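Local coordinates for Ac-ASP-7 (PDB 3S6S), which is of unknown function but belongs to the SCP/TAPS family of secreted pathogenesis-related proteins and probably acts between hookworm and host, at residues Thr115-Ser120 with Trp136-Asp141; Gly76-Ser81 with Met106-Tyr111; Cys12-Pro17 with Gly55-Ala60; Phe25-Arg30 with Tyr48-Asp53. All coordinates share one frame; numbering follows the deposited sequence.

Contact 1: Thr115-Ser120 with Trp136-Asp141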
loop_
_atom_site.group_PDB
_atom_site.type_symbol
_atom_site.label_atom_id
_atom_site.label_comp_id
_atom_site.label_asym_id
_atom_site.label_seq_id
_atom_site.Cartn_x
_atom_site.Cartn_y
_atom_site.Cartn_z
ATOM N N THR A 115 5.352 -4.780 -3.635
ATOM C CA THR A 115 6.408 -3.797 -3.877
ATOM C C THR A 115 5.916 -2.509 -4.516
ATOM O O THR A 115 6.672 -1.529 -4.602
ATOM C CB THR A 115 7.514 -4.346 -4.797
ATOM O OG1 THR A 115 7.047 -4.383 -6.148
ATOM C CG2 THR A 115 7.974 -5.720 -4.350
ATOM N N ARG A 116 4.671 -2.514 -4.998
ATOM C CA ARG A 116 4.073 -1.302 -5.527
ATOM C C ARG A 116 2.555 -1.338 -5.483
ATOM O O ARG A 116 1.949 -2.417 -5.433
ATOM C CB ARG A 116 4.595 -0.957 -6.932
ATOM C CG ARG A 116 4.525 -2.058 -7.945
ATOM C CD ARG A 116 4.847 -1.517 -9.337
ATOM N NE ARG A 116 6.263 -1.619 -9.673
ATOM C CZ ARG A 116 6.908 -0.756 -10.463
ATOM N NH1 ARG A 116 6.264 0.284 -10.988
ATOM N NH2 ARG A 116 8.202 -0.921 -10.714
ATOM N N PHE A 117 1.962 -0.144 -5.470
ATOM C CA PHE A 117 0.525 0.020 -5.403
ATOM C C PHE A 117 0.141 1.400 -5.914
ATOM O O PHE A 117 0.987 2.272 -6.052
ATOM C CB PHE A 117 0.018 -0.158 -3.964
ATOM C CG PHE A 117 0.212 1.062 -3.074
ATOM C CD1 PHE A 117 1.428 1.734 -3.023
ATOM C CD2 PHE A 117 -0.826 1.526 -2.279
ATOM C CE1 PHE A 117 1.601 2.837 -2.180
ATOM C CE2 PHE A 117 -0.662 2.632 -1.446
ATOM C CZ PHE A 117 0.553 3.288 -1.399
ATOM N N GLY A 118 -1.147 1.582 -6.169
ATOM C CA GLY A 118 -1.723 2.868 -6.474
ATOM C C GLY A 118 -3.185 2.872 -6.047
ATOM O O GLY A 118 -3.811 1.810 -5.948
ATOM N N CYS A 119 -3.734 4.060 -5.780
ATOM C CA CYS A 119 -5.117 4.151 -5.320
ATOM C C CYS A 119 -5.890 5.218 -6.073
ATOM O O CYS A 119 -5.318 6.149 -6.630
ATOM C CB CYS A 119 -5.172 4.443 -3.820
ATOM S SG CYS A 119 -4.027 3.450 -2.843
ATOM N N SER A 120 -7.201 5.075 -6.079
ATOM C CA SER A 120 -8.046 6.090 -6.664
ATOM C C SER A 120 -9.310 6.155 -5.845
ATOM O O SER A 120 -9.664 5.194 -5.163
ATOM C CB SER A 120 -8.362 5.753 -8.118
ATOM O OG SER A 120 -9.196 6.747 -8.682
ATOM N N TRP A 136 -12.645 4.621 -1.935
ATOM C CA TRP A 136 -11.281 4.408 -2.419
ATOM C C TRP A 136 -11.028 2.932 -2.741
ATOM O O TRP A 136 -11.486 2.044 -2.020
ATOM C CB TRP A 136 -10.268 4.878 -1.374
ATOM C CG TRP A 136 -10.271 6.360 -1.174
ATOM C CD1 TRP A 136 -11.067 7.081 -0.314
ATOM C CD2 TRP A 136 -9.454 7.318 -1.856
ATOM N NE1 TRP A 136 -10.785 8.424 -0.419
ATOM C CE2 TRP A 136 -9.804 8.597 -1.362
ATOM C CE3 TRP A 136 -8.470 7.223 -2.845
ATOM C CZ2 TRP A 136 -9.195 9.767 -1.816
ATOM C CZ3 TRP A 136 -7.869 8.391 -3.301
ATOM C CH2 TRP A 136 -8.236 9.644 -2.787
ATOM N N VAL A 137 -10.323 2.659 -3.833
ATOM C CA VAL A 137 -9.657 1.370 -3.917
ATOM C C VAL A 137 -8.162 1.528 -4.076
ATOM O O VAL A 137 -7.677 2.479 -4.690
ATOM C CB VAL A 137 -10.282 0.331 -4.955
ATOM C CG1 VAL A 137 -11.669 0.744 -5.427
ATOM C CG2 VAL A 137 -9.343 0.031 -6.106
ATOM N N CYS A 138 -7.435 0.597 -3.466
ATOM C CA CYS A 138 -6.020 0.419 -3.747
ATOM C C CYS A 138 -5.781 -0.922 -4.429
ATOM O O CYS A 138 -6.434 -1.944 -4.143
ATOM C CB CYS A 138 -5.173 0.543 -2.490
ATOM S SG CYS A 138 -5.231 2.191 -1.775
ATOM N N VAL A 139 -4.835 -0.874 -5.349
ATOM C CA VAL A 139 -4.427 -1.995 -6.153
ATOM C C VAL A 139 -2.938 -2.216 -5.900
ATOM O O VAL A 139 -2.134 -1.265 -5.882
ATOM C CB VAL A 139 -4.705 -1.719 -7.657
ATOM C CG1 VAL A 139 -3.793 -2.550 -8.530
ATOM C CG2 VAL A 139 -6.197 -1.956 -7.983
ATOM N N TYR A 140 -2.592 -3.478 -5.680
ATOM C CA TYR A 140 -1.247 -3.867 -5.306
ATOM C C TYR A 140 -0.704 -4.847 -6.324
ATOM O O TYR A 140 -1.457 -5.604 -6.922
ATOM C CB TYR A 140 -1.260 -4.503 -3.926
ATOM C CG TYR A 140 -1.946 -3.642 -2.895
ATOM C CD1 TYR A 140 -3.326 -3.501 -2.900
ATOM C CD2 TYR A 140 -1.218 -2.973 -1.913
ATOM C CE1 TYR A 140 -3.962 -2.727 -1.968
ATOM C CE2 TYR A 140 -1.858 -2.192 -0.970
ATOM C CZ TYR A 140 -3.229 -2.079 -1.009
ATOM O OH TYR A 140 -3.884 -1.309 -0.095
ATOM N N ASP A 141 0.606 -4.820 -6.540
ATOM C CA ASP A 141 1.184 -5.703 -7.533
ATOM C C ASP A 141 1.191 -7.136 -7.023
ATOM O O ASP A 141 1.152 -8.076 -7.810
ATOM C CB ASP A 141 2.581 -5.236 -7.968
ATOM C CG ASP A 141 3.637 -5.386 -6.874
ATOM O OD1 ASP A 141 4.830 -5.435 -7.238
ATOM O OD2 ASP A 141 3.300 -5.450 -5.672
#

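Contact 2: Gly76-Ser81 with Met106-Tyr111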
loop_
_atom_site.group_PDB
_atom_site.type_symbol
_atom_site.label_atom_id
_atom_site.label_comp_id
_atom_site.label_asym_id
_atom_site.label_seq_id
_atom_site.Cartn_x
_atom_site.Cartn_y
_atom_site.Cartn_z
ATOM N N GLY A 76 -3.653 -7.396 -6.066
ATOM C CA GLY A 76 -4.308 -7.313 -4.779
ATOM C C GLY A 76 -5.164 -6.055 -4.797
ATOM O O GLY A 76 -4.876 -5.113 -5.546
ATOM N N VAL A 77 -6.220 -6.045 -3.986
ATOM C CA VAL A 77 -7.130 -4.916 -3.928
ATOM C C VAL A 77 -7.527 -4.655 -2.482
ATOM O O VAL A 77 -7.785 -5.593 -1.726
ATOM C CB VAL A 77 -8.422 -5.173 -4.753
ATOM C CG1 VAL A 77 -9.342 -3.943 -4.720
ATOM C CG2 VAL A 77 -8.089 -5.544 -6.185
ATOM N N THR A 78 -7.552 -3.380 -2.099
ATOM C CA THR A 78 -8.234 -2.957 -0.882
ATOM C C THR A 78 -9.271 -1.871 -1.183
ATOM O O THR A 78 -9.146 -1.116 -2.141
ATOM C CB THR A 78 -7.266 -2.442 0.199
ATOM O OG1 THR A 78 -6.558 -1.285 -0.288
ATOM C CG2 THR A 78 -6.293 -3.551 0.613
ATOM N N ARG A 79 -10.303 -1.802 -0.357
ATOM C CA ARG A 79 -11.321 -0.784 -0.519
ATOM C C ARG A 79 -11.586 -0.141 0.817
ATOM O O ARG A 79 -11.560 -0.798 1.845
ATOM C CB ARG A 79 -12.609 -1.392 -1.065
ATOM C CG ARG A 79 -12.358 -2.472 -2.085
ATOM C CD ARG A 79 -13.648 -3.140 -2.509
ATOM N NE ARG A 79 -14.138 -2.510 -3.719
ATOM C CZ ARG A 79 -13.989 -3.032 -4.924
ATOM N NH1 ARG A 79 -13.374 -4.214 -5.056
ATOM N NH2 ARG A 79 -14.469 -2.378 -5.983
ATOM N N PHE A 80 -11.825 1.159 0.805
ATOM C CA PHE A 80 -12.230 1.831 2.028
ATOM C C PHE A 80 -13.087 3.045 1.703
ATOM O O PHE A 80 -12.846 3.746 0.715
ATOM C CB PHE A 80 -11.027 2.143 2.934
ATOM C CG PHE A 80 -9.861 2.772 2.222
ATOM C CD1 PHE A 80 -8.953 1.988 1.521
ATOM C CD2 PHE A 80 -9.651 4.156 2.279
ATOM C CE1 PHE A 80 -7.860 2.570 0.874
ATOM C CE2 PHE A 80 -8.564 4.749 1.626
ATOM C CZ PHE A 80 -7.667 3.960 0.927
ATOM N N SER A 81 -14.124 3.240 2.512
ATOM C CA SER A 81 -15.121 4.282 2.268
ATOM C C SER A 81 -15.805 4.752 3.541
ATOM O O SER A 81 -15.655 4.153 4.610
ATOM C CB SER A 81 -16.184 3.796 1.290
ATOM O OG SER A 81 -16.103 2.401 1.097
ATOM N N MET A 106 -5.908 -5.249 6.107
ATOM C CA MET A 106 -4.553 -4.982 6.557
ATOM C C MET A 106 -3.560 -6.067 6.135
ATOM O O MET A 106 -2.382 -5.780 5.966
ATOM C CB MET A 106 -4.512 -4.740 8.064
ATOM C CG MET A 106 -5.176 -3.429 8.492
ATOM S SD MET A 106 -4.383 -1.945 7.813
ATOM C CE MET A 106 -5.487 -1.572 6.490
ATOM N N ARG A 107 -4.027 -7.301 5.957
ATOM C CA ARG A 107 -3.173 -8.343 5.394
ATOM C C ARG A 107 -2.525 -7.915 4.084
ATOM O O ARG A 107 -1.337 -8.159 3.868
ATOM C CB ARG A 107 -3.953 -9.624 5.136
ATOM C CG ARG A 107 -3.975 -10.583 6.280
ATOM C CD ARG A 107 -4.442 -11.932 5.759
ATOM N NE ARG A 107 -3.319 -12.839 5.612
ATOM C CZ ARG A 107 -3.092 -13.582 4.543
ATOM N NH1 ARG A 107 -3.939 -13.534 3.512
ATOM N NH2 ARG A 107 -2.027 -14.381 4.521
ATOM N N GLN A 108 -3.307 -7.301 3.198
ATOM C CA GLN A 108 -2.751 -6.818 1.939
ATOM C C GLN A 108 -1.796 -5.636 2.155
ATOM O O GLN A 108 -0.683 -5.613 1.629
ATOM C CB GLN A 108 -3.867 -6.433 0.971
ATOM C CG GLN A 108 -3.357 -5.816 -0.313
ATOM C CD GLN A 108 -2.614 -6.813 -1.194
ATOM O OE1 GLN A 108 -3.232 -7.683 -1.835
ATOM N NE2 GLN A 108 -1.278 -6.697 -1.234
ATOM N N VAL A 109 -2.243 -4.664 2.946
ATOM C CA VAL A 109 -1.493 -3.446 3.229
ATOM C C VAL A 109 -0.077 -3.750 3.700
ATOM O O VAL A 109 0.886 -3.040 3.400
ATOM C CB VAL A 109 -2.204 -2.652 4.344
ATOM C CG1 VAL A 109 -1.327 -1.497 4.853
ATOM C CG2 VAL A 109 -3.558 -2.158 3.839
ATOM N N VAL A 110 0.039 -4.862 4.393
ATOM C CA VAL A 110 1.168 -5.128 5.261
ATOM C C VAL A 110 2.064 -6.284 4.750
ATOM O O VAL A 110 3.126 -6.547 5.310
ATOM C CB VAL A 110 0.583 -5.350 6.689
ATOM C CG1 VAL A 110 1.034 -6.645 7.334
ATOM C CG2 VAL A 110 0.795 -4.111 7.545
ATOM N N TYR A 111 1.625 -6.929 3.664
ATOM C CA TYR A 111 2.302 -8.051 3.016
ATOM C C TYR A 111 3.697 -7.662 2.540
ATOM O O TYR A 111 3.833 -6.869 1.613
ATOM C CB TYR A 111 1.466 -8.503 1.807
ATOM C CG TYR A 111 1.984 -9.706 1.053
ATOM C CD1 TYR A 111 1.792 -9.821 -0.314
ATOM C CD2 TYR A 111 2.635 -10.745 1.712
ATOM C CE1 TYR A 111 2.253 -10.931 -1.012
ATOM C CE2 TYR A 111 3.104 -11.846 1.027
ATOM C CZ TYR A 111 2.912 -11.934 -0.332
ATOM O OH TYR A 111 3.365 -13.039 -1.016
HETATM O O HOH W 1 -5.891 -8.553 -1.971
#

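Contact 3: Cys12-Pro17 with Gly55-Ala60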
loop_
_atom_site.group_PDB
_atom_site.type_symbol
_atom_site.label_atom_id
_atom_site.label_comp_id
_atom_site.label_asym_id
_atom_site.label_seq_id
_atom_site.Cartn_x
_atom_site.Cartn_y
_atom_site.Cartn_z
ATOM N N CYS A 12 -1.633 9.209 -12.198
ATOM C CA CYS A 12 -1.778 9.911 -10.941
ATOM C C CYS A 12 -2.690 11.119 -11.125
ATOM O O CYS A 12 -2.224 12.219 -11.396
ATOM C CB CYS A 12 -0.416 10.372 -10.425
ATOM S SG CYS A 12 0.548 9.056 -9.689
ATOM N N MET A 13 -3.995 10.924 -10.990
ATOM C CA MET A 13 -4.878 12.073 -11.011
ATOM C C MET A 13 -5.405 12.468 -9.636
ATOM O O MET A 13 -5.829 13.610 -9.428
ATOM C CB MET A 13 -5.972 11.982 -12.090
ATOM C CG MET A 13 -6.660 10.667 -12.272
ATOM S SD MET A 13 -7.724 10.725 -13.742
ATOM C CE MET A 13 -6.779 9.649 -14.819
ATOM N N VAL A 14 -5.332 11.548 -8.681
ATOM C CA VAL A 14 -5.677 11.887 -7.300
ATOM C C VAL A 14 -4.714 12.949 -6.769
ATOM O O VAL A 14 -3.513 12.848 -7.003
ATOM C CB VAL A 14 -5.659 10.643 -6.389
ATOM C CG1 VAL A 14 -5.522 11.047 -4.942
ATOM C CG2 VAL A 14 -6.929 9.805 -6.616
ATOM N N ASP A 15 -5.241 13.950 -6.053
ATOM C CA ASP A 15 -4.429 15.061 -5.523
ATOM C C ASP A 15 -3.393 14.635 -4.500
ATOM O O ASP A 15 -3.635 13.769 -3.648
ATOM C CB ASP A 15 -5.284 16.170 -4.893
ATOM C CG ASP A 15 -6.119 16.931 -5.911
ATOM O OD1 ASP A 15 -7.171 17.485 -5.509
ATOM O OD2 ASP A 15 -5.737 16.975 -7.104
ATOM N N ARG A 16 -2.249 15.306 -4.577
ATOM C CA ARG A 16 -1.098 15.048 -3.729
ATOM C C ARG A 16 -1.401 14.696 -2.261
ATOM O O ARG A 16 -1.007 13.639 -1.789
ATOM C CB ARG A 16 -0.135 16.230 -3.823
ATOM C CG ARG A 16 1.164 16.028 -3.086
ATOM C CD ARG A 16 2.218 16.997 -3.582
ATOM N NE ARG A 16 3.455 16.834 -2.839
ATOM C CZ ARG A 16 4.266 17.837 -2.520
ATOM N NH1 ARG A 16 3.951 19.075 -2.882
ATOM N NH2 ARG A 16 5.383 17.602 -1.832
ATOM N N PRO A 17 -2.085 15.581 -1.522
ATOM C CA PRO A 17 -2.258 15.232 -0.105
ATOM C C PRO A 17 -3.056 13.935 0.120
ATOM O O PRO A 17 -2.803 13.240 1.105
ATOM C CB PRO A 17 -2.987 16.449 0.483
ATOM C CG PRO A 17 -3.612 17.123 -0.670
ATOM C CD PRO A 17 -2.748 16.847 -1.873
ATOM N N GLY A 55 0.387 4.009 -12.765
ATOM C CA GLY A 55 -0.226 2.971 -13.572
ATOM C C GLY A 55 -1.203 2.153 -12.754
ATOM O O GLY A 55 -2.334 1.919 -13.183
ATOM N N LEU A 56 -0.784 1.733 -11.564
ATOM C CA LEU A 56 -1.686 1.008 -10.679
ATOM C C LEU A 56 -2.781 1.908 -10.097
ATOM O O LEU A 56 -3.856 1.422 -9.763
ATOM C CB LEU A 56 -0.935 0.298 -9.555
ATOM C CG LEU A 56 0.015 -0.810 -9.989
ATOM C CD1 LEU A 56 0.696 -1.419 -8.777
ATOM C CD2 LEU A 56 -0.741 -1.868 -10.799
ATOM N N GLU A 57 -2.523 3.209 -9.974
ATOM C CA GLU A 57 -3.606 4.096 -9.576
ATOM C C GLU A 57 -4.693 4.123 -10.658
ATOM O O GLU A 57 -5.880 4.102 -10.356
ATOM C CB GLU A 57 -3.137 5.509 -9.258
ATOM C CG GLU A 57 -4.283 6.503 -9.397
ATOM C CD GLU A 57 -3.994 7.886 -8.824
ATOM O OE1 GLU A 57 -2.998 8.052 -8.080
ATOM O OE2 GLU A 57 -4.789 8.799 -9.123
ATOM N N GLU A 58 -4.276 4.142 -11.915
ATOM C CA GLU A 58 -5.194 4.051 -13.023
ATOM C C GLU A 58 -5.945 2.697 -13.042
ATOM O O GLU A 58 -7.123 2.632 -13.412
ATOM C CB GLU A 58 -4.447 4.308 -14.335
ATOM C CG GLU A 58 -5.265 4.149 -15.621
ATOM C CD GLU A 58 -6.625 4.871 -15.614
ATOM O OE1 GLU A 58 -7.537 4.408 -16.352
ATOM O OE2 GLU A 58 -6.786 5.883 -14.892
ATOM N N GLU A 59 -5.276 1.620 -12.638
ATOM C CA GLU A 59 -5.987 0.352 -12.532
ATOM C C GLU A 59 -7.012 0.437 -11.400
ATOM O O GLU A 59 -8.130 -0.050 -11.521
ATOM C CB GLU A 59 -5.037 -0.839 -12.330
ATOM C CG GLU A 59 -3.941 -1.002 -13.404
ATOM C CD GLU A 59 -3.228 -2.350 -13.296
ATOM O OE1 GLU A 59 -2.357 -2.639 -14.147
ATOM O OE2 GLU A 59 -3.556 -3.125 -12.364
ATOM N N ALA A 60 -6.647 1.095 -10.310
ATOM C CA ALA A 60 -7.600 1.270 -9.224
ATOM C C ALA A 60 -8.832 2.047 -9.708
ATOM O O ALA A 60 -9.965 1.716 -9.338
ATOM C CB ALA A 60 -6.951 1.944 -8.032
HETATM O O HOH W 2 -1.916 10.631 -7.487
#

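Contact 4: Phe25-Arg30 with Tyr48-Asp53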
loop_
_atom_site.group_PDB
_atom_site.type_symbol
_atom_site.label_atom_id
_atom_site.label_comp_id
_atom_site.label_asym_id
_atom_site.label_seq_id
_atom_site.Cartn_x
_atom_site.Cartn_y
_atom_site.Cartn_z
ATOM N N PHE A 25 0.288 6.299 5.307
ATOM C CA PHE A 25 -0.380 5.278 6.092
ATOM C C PHE A 25 0.180 3.896 5.776
ATOM O O PHE A 25 0.500 3.122 6.671
ATOM C CB PHE A 25 -1.883 5.297 5.825
ATOM C CG PHE A 25 -2.619 4.143 6.441
ATOM C CD1 PHE A 25 -2.720 2.930 5.768
ATOM C CD2 PHE A 25 -3.223 4.276 7.690
ATOM C CE1 PHE A 25 -3.403 1.861 6.330
ATOM C CE2 PHE A 25 -3.896 3.217 8.272
ATOM C CZ PHE A 25 -3.997 2.003 7.585
ATOM N N HIS A 26 0.290 3.576 4.493
ATOM C CA HIS A 26 0.855 2.287 4.099
ATOM C C HIS A 26 2.298 2.118 4.537
ATOM O O HIS A 26 2.626 1.173 5.253
ATOM C CB HIS A 26 0.772 2.092 2.583
ATOM C CG HIS A 26 -0.566 1.616 2.115
ATOM N ND1 HIS A 26 -1.649 2.457 1.981
ATOM C CD2 HIS A 26 -0.997 0.384 1.755
ATOM C CE1 HIS A 26 -2.684 1.766 1.536
ATOM N NE2 HIS A 26 -2.317 0.504 1.401
ATOM N N ASN A 27 3.174 3.022 4.100
ATOM C CA ASN A 27 4.600 2.782 4.320
ATOM C C ASN A 27 5.057 3.054 5.742
ATOM O O ASN A 27 5.977 2.391 6.252
ATOM C CB ASN A 27 5.461 3.482 3.264
ATOM C CG ASN A 27 5.419 2.754 1.926
ATOM O OD1 ASN A 27 5.682 1.538 1.855
ATOM N ND2 ASN A 27 5.036 3.474 0.871
ATOM N N GLY A 28 4.385 4.001 6.392
ATOM C CA GLY A 28 4.571 4.204 7.818
ATOM C C GLY A 28 4.327 2.933 8.616
ATOM O O GLY A 28 5.122 2.570 9.487
ATOM N N LEU A 29 3.230 2.238 8.320
ATOM C CA LEU A 29 2.920 1.035 9.067
ATOM C C LEU A 29 3.985 0.006 8.755
ATOM O O LEU A 29 4.542 -0.628 9.644
ATOM C CB LEU A 29 1.552 0.498 8.681
ATOM C CG LEU A 29 0.704 -0.149 9.781
ATOM C CD1 LEU A 29 -0.249 -1.129 9.153
ATOM C CD2 LEU A 29 1.553 -0.835 10.841
ATOM N N ARG A 30 4.276 -0.141 7.472
ATOM C CA ARG A 30 5.223 -1.146 7.034
ATOM C C ARG A 30 6.572 -0.980 7.673
ATOM O O ARG A 30 7.216 -1.966 8.030
ATOM C CB ARG A 30 5.394 -1.089 5.527
ATOM C CG ARG A 30 4.232 -1.673 4.792
ATOM C CD ARG A 30 4.550 -1.732 3.324
ATOM N NE ARG A 30 3.680 -2.727 2.756
ATOM C CZ ARG A 30 4.082 -3.802 2.110
ATOM N NH1 ARG A 30 5.368 -4.021 1.877
ATOM N NH2 ARG A 30 3.166 -4.640 1.674
ATOM N N TYR A 48 9.445 -4.683 2.161
ATOM C CA TYR A 48 9.608 -3.803 1.012
ATOM C C TYR A 48 8.695 -2.626 1.185
ATOM O O TYR A 48 7.564 -2.797 1.606
ATOM C CB TYR A 48 9.292 -4.534 -0.294
ATOM C CG TYR A 48 10.507 -5.245 -0.828
ATOM C CD1 TYR A 48 11.055 -6.319 -0.131
ATOM C CD2 TYR A 48 11.139 -4.821 -2.001
ATOM C CE1 TYR A 48 12.175 -6.967 -0.584
ATOM C CE2 TYR A 48 12.271 -5.468 -2.466
ATOM C CZ TYR A 48 12.782 -6.547 -1.745
ATOM O OH TYR A 48 13.899 -7.211 -2.169
ATOM N N GLY A 49 9.191 -1.427 0.907
ATOM C CA GLY A 49 8.321 -0.268 0.862
ATOM C C GLY A 49 7.453 -0.429 -0.378
ATOM O O GLY A 49 7.842 -1.111 -1.322
ATOM N N LEU A 50 6.272 0.166 -0.394
ATOM C CA LEU A 50 5.492 0.120 -1.607
ATOM C C LEU A 50 5.819 1.337 -2.460
ATOM O O LEU A 50 5.694 2.485 -2.025
ATOM C CB LEU A 50 4.000 0.082 -1.299
ATOM C CG LEU A 50 3.461 -1.057 -0.437
ATOM C CD1 LEU A 50 1.992 -0.820 -0.167
ATOM C CD2 LEU A 50 3.666 -2.402 -1.120
ATOM N N VAL A 51 6.244 1.086 -3.686
ATOM C CA VAL A 51 6.375 2.161 -4.638
ATOM C C VAL A 51 4.990 2.612 -5.083
ATOM O O VAL A 51 4.185 1.795 -5.507
ATOM C CB VAL A 51 7.187 1.709 -5.852
ATOM C CG1 VAL A 51 7.042 2.710 -6.977
ATOM C CG2 VAL A 51 8.640 1.502 -5.450
ATOM N N TYR A 52 4.714 3.911 -4.965
ATOM C CA TYR A 52 3.484 4.477 -5.499
ATOM C C TYR A 52 3.543 4.552 -7.022
ATOM O O TYR A 52 4.428 5.189 -7.591
ATOM C CB TYR A 52 3.144 5.858 -4.907
ATOM C CG TYR A 52 1.686 6.173 -5.171
ATOM C CD1 TYR A 52 0.716 5.880 -4.221
ATOM C CD2 TYR A 52 1.276 6.672 -6.404
ATOM C CE1 TYR A 52 -0.620 6.111 -4.473
ATOM C CE2 TYR A 52 -0.060 6.915 -6.670
ATOM C CZ TYR A 52 -1.005 6.630 -5.703
ATOM O OH TYR A 52 -2.338 6.860 -5.963
ATOM N N ASP A 53 2.587 3.898 -7.668
ATOM C CA ASP A 53 2.650 3.651 -9.102
ATOM C C ASP A 53 1.381 4.162 -9.776
ATOM O O ASP A 53 0.299 3.589 -9.592
ATOM C CB ASP A 53 2.824 2.149 -9.346
ATOM C CG ASP A 53 2.875 1.773 -10.830
ATOM O OD1 ASP A 53 2.202 2.402 -11.681
ATOM O OD2 ASP A 53 3.591 0.798 -11.144
#

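Contact 1: Thr115-Ser120 with Trp136-Asp141
Asp141 OD2 is gripped by two successive amides where a loop enters strand 116-123: a nearly straight bond comes from Thr115 N (3.0 Å) and a weak one from Arg116 N. The other oxygen, Asp141 OD1, accepts from the hydroxyl OG1 of Thr115 at 2.7 Å. Both Thr115 donors arrive on the syn side of the carboxylate, somewhat out of its plane. A short acid suits this strand end, where it can turn back onto the amides of Thr115 and Arg116 at the entry to the strand. Beyond it, antiparallel bonds link Gly118 with Val139 and Ser120 with Val137. Between these, the non-hydrogen-bonded pair Cys119 and Cys138 brings SG to SG at 2.0 Å, with a disulfide torsion of 104°. On the same face Phe117 and Tyr140 run side by side. Their planes are 26° apart but slid past one another, and the closest touch is Phe117 CB on Tyr140 CD2 (3.7 Å). This aromatic and disulfide face turns toward helix 16-34, whereas Val137 and Val139 meet helix 54-65 on the other side. The arrangement is a disulfide-crosslinked beta hairpin within the alpha-beta-alpha sandwich of the SCP/TAPS fold.

Contact 2: Gly76-Ser81 with Met106-Tyr111
Gln108 leaves its helix toward the strand and meets it with CB, CG and OE1. Gln108 CB and CG both rest against the methyl CG2 of Thr78, each at 3.8 Å, and CG also packs on the ring of Tyr140 in the adjoining strand. With CG anti to the backbone N (chi1 175°) the chain first reaches out from the helix; a bend at chi2 (69°) then turns the amide along the strand toward Gly76. There Gln108 OE1 comes to 3.2 Å from Gly76 CA, an approach that is possible because glycine lacks a CB, which would fall where the oxygen lies. Gln108 OE1 also accepts from a water at 2.8 Å, and that water in turn accepts from Val77 N at 3.2 Å, giving a bridge between the side chain and the strand backbone. The other end of the amide, NE2, is bonded to the carbonyl oxygen of Lys142, so partners on both branches fix the rotation of the group. Glutamine suits the place: its methylene groups are apolar enough to lie on a threonine methyl, while its tip can accept and donate at once. Threonine is equally two-sided, since OG1 bonds to the hydroxyl of Tyr140 and leaves Thr78 CG2 for Gln108 and, more distantly, for Val109 CG2 (4.5 Å). The contact joins the outermost strand 76-83 of the main sheet to helix 103-110, with strand 133-140 beside the former and helix 16-34 packed against Val109 and Val110 of the latter.

Contact 3: Cys12-Pro17 with Gly55-Ala60
Glu57 reaches from helix 54-65 to the loop that leads into helix 16-34, tying together helices of the alpha-beta-alpha sandwich known from SCP/TAPS proteins. The tight part is its buried carboxylate. Glu57 OE2 accepts two consecutive backbone amides, Val14 N at 2.8 Å and Met13 N at 2.9 Å. The first is nearly straight and uses the syn lone pair; the second is more bent and arrives from above the carboxylate plane. An extended chain, with CG anti to the backbone N (chi1 157°), carries the acid from the helix to the loop, and glutamate has the length and the acceptors this needs. Val14 adds apolar cover, its CB and CG2 both 3.4 Å from Glu57 OE2. Beside it, Cys12 is bound by a disulfide to Cys54, the first residue of helix 54-65. The outer side is looser: exposed Met13 merely brings CE to 3.8 Å from Glu58 OE2, and Glu58 OE1 forms salt bridges with Arg61 and Lys62. The other oxygen of the buried acid, Glu57 OE1, is bonded to Tyr52 OH and also receives a hydrogen from a water, 2.9 Å away, whose other hydrogen goes to Val14 O at 2.8 Å.

Contact 4: Phe25-Arg30 with Tyr48-Asp53
Asn27 binds the backbone of Leu50 at both its N-H and its carbonyl. Asn27 OD1 accepts from Leu50 N at 2.7 Å, in a nearly straight bond on a lone pair, and Asn27 ND2 donates to Leu50 O at 3.1 Å, again on a lone pair in the carbonyl plane. A primary amide suits this place because one flat group offers an acceptor and a donor, and the pair of bonds fixes how it is turned. One helical turn on, Arg30 sends NH1 to Tyr48 O; the modelled separation of 2.5 Å is short and the bond is bent (135°), so its length is doubtful. Arg30 NE bonds to Val109 O, and NH2 points to Tyr111 O at a modelled distance too short to trust, so three backbone carbonyls, one on each nitrogen, face this buried and presumably charged group. The arginine chain is extended from CG to NE, which takes the group past Leu50. Leu50 CD2 lies over one face of the guanidinium, 3.5 Å above the plane and over its centre, while Leu50 CG sits 3.6 Å from Arg30 NE. The second methyl, Leu50 CD1, touches His26 CD2 at 3.8 Å. A branched leucine thus spans two polar side chains, and its CB meets the ring of Phe117. His26 itself bonds to Ile22 O and to the hydroxyl of Tyr140. The contact seats helix 16-34 on the chain entering strand 51-53, with strand 116-123 alongside that strand and helix 103-110 lying against the helix at His26 and Leu29.

Contacts 1, 2 and 4 are buried near the middle of the chain, whereas contact 3 lies at the surface. Contact 1 is a strand pair inside the sheet; contact 4 meets it through strand 51-53, next to 116-123, and contact 2 through strand 76-83, next to 133-140. Helix 16-34 serves both contacts 3 and 4, through its N-terminal approach and its middle. The chemistry follows position: a covalent crosslink and strand pairing in contact 1, water-bridged amide packing in contact 2, a carboxylate on loop amides in contact 3, and an amide and a guanidinium on the backbone entering a strand in contact 4. Tyr52 joins contact 4 to contact 3, and Tyr140 joins contact 1 to contacts 2 and 4.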